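Local structure of putative NADPH:quinone reductase (Bacillus thuringiensis, 3GMS) at residues S47-I50 with P51-G54. The protein is of unknown function but probably acts as an NADPH-dependent quinone reductase of the medium-chain dehydrogenase/reductase superfamily. Residues are numbered along the deposited sequence; the frame is centred on the assembly and turned at random.
Sequences SDLI and PITG
T53 turns its hydroxyl back onto the carbonyl of I50: OG1 donates to I50 O at 2.6 Å, in the carbonyl plane on a lone pair, with a C=O...OG1 angle of 141°. A chi1 of 67° sets OG1 between the backbone N and C of T53, close enough for this bond, while CG2 lies 3.6 Å from L49 O. The backbone bonds from I52 and T53 to L49 and I50 are weak. L49 O receives I52 N at 3.0 Å and, less closely, T53 N, which is shared with I50 O. This mix of i to i+3 and i to i+4 bonds accompanies helical backbone angles at 51-53, following the short helix 46-49 in the GroES-like domain of the medium-chain dehydrogenase/reductase fold. G54, with phi 92°, leaves those angles. P51, lacking an N-H, cannot bond back to S47; its CD lies 3.2 Å from S47 O. The same CD is 3.4 Å from I50 CB, a closeness set largely by the prolyl peptide bond. Among the apolar groups, L49 CD2 meets I52 CD1 at 3.9 Å, the two side chains slanting across each other. L49 also packs on V314 of helix 310-318, and I52 on P16 and V19. D48 accepts from N45 N at OD2 and Y68 N at OD1.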
# COMPACT_ATOMS: atom_id res chain seq x y z
N SER A 47 4.71 5.04 -1.55
CA SER A 47 4.27 4.79 -2.92
C SER A 47 3.55 5.97 -3.60
O SER A 47 3.43 6.01 -4.84
CB SER A 47 3.36 3.53 -2.98
OG SER A 47 2.25 3.71 -2.12
N ASP A 48 3.10 6.94 -2.82
CA ASP A 48 2.55 8.19 -3.40
C ASP A 48 3.70 9.05 -3.95
O ASP A 48 3.48 9.90 -4.81
CB ASP A 48 1.84 9.05 -2.35
CG ASP A 48 0.60 8.43 -1.80
OD1 ASP A 48 -0.19 7.90 -2.61
OD2 ASP A 48 0.37 8.53 -0.57
N LEU A 49 4.89 8.90 -3.38
CA LEU A 49 6.02 9.75 -3.81
C LEU A 49 6.73 9.29 -5.09
O LEU A 49 7.30 10.12 -5.83
CB LEU A 49 7.04 9.90 -2.70
CG LEU A 49 6.51 10.38 -1.36
CD1 LEU A 49 7.67 10.53 -0.37
CD2 LEU A 49 5.74 11.68 -1.54
N ILE A 50 6.75 7.99 -5.32
CA ILE A 50 7.41 7.42 -6.50
C ILE A 50 6.97 8.09 -7.83
O ILE A 50 7.83 8.47 -8.64
CB ILE A 50 7.24 5.87 -6.53
CG1 ILE A 50 7.92 5.24 -5.30
CG2 ILE A 50 7.83 5.28 -7.85
CD1 ILE A 50 7.80 3.71 -5.23
N PRO A 51 5.65 8.28 -8.05
CA PRO A 51 5.32 8.92 -9.33
C PRO A 51 5.85 10.35 -9.47
O PRO A 51 6.08 10.81 -10.60
CB PRO A 51 3.79 8.97 -9.35
CG PRO A 51 3.32 8.15 -8.16
CD PRO A 51 4.49 7.66 -7.39
N ILE A 52 6.02 11.06 -8.35
CA ILE A 52 6.46 12.43 -8.39
C ILE A 52 7.87 12.45 -8.98
O ILE A 52 8.19 13.35 -9.73
CB ILE A 52 6.46 13.11 -7.00
CG1 ILE A 52 5.05 13.02 -6.38
CG2 ILE A 52 6.90 14.57 -7.12
CD1 ILE A 52 5.01 13.45 -4.90
N THR A 53 8.68 11.46 -8.64
CA THR A 53 10.07 11.42 -9.06
C THR A 53 10.31 11.15 -10.55
O THR A 53 11.45 11.29 -11.01
CB THR A 53 10.85 10.32 -8.34
OG1 THR A 53 10.34 9.05 -8.76
CG2 THR A 53 10.75 10.49 -6.84
N GLY A 54 9.27 10.78 -11.29
CA GLY A 54 9.40 10.51 -12.72
C GLY A 54 9.69 9.08 -13.09
O GLY A 54 9.80 8.77 -14.28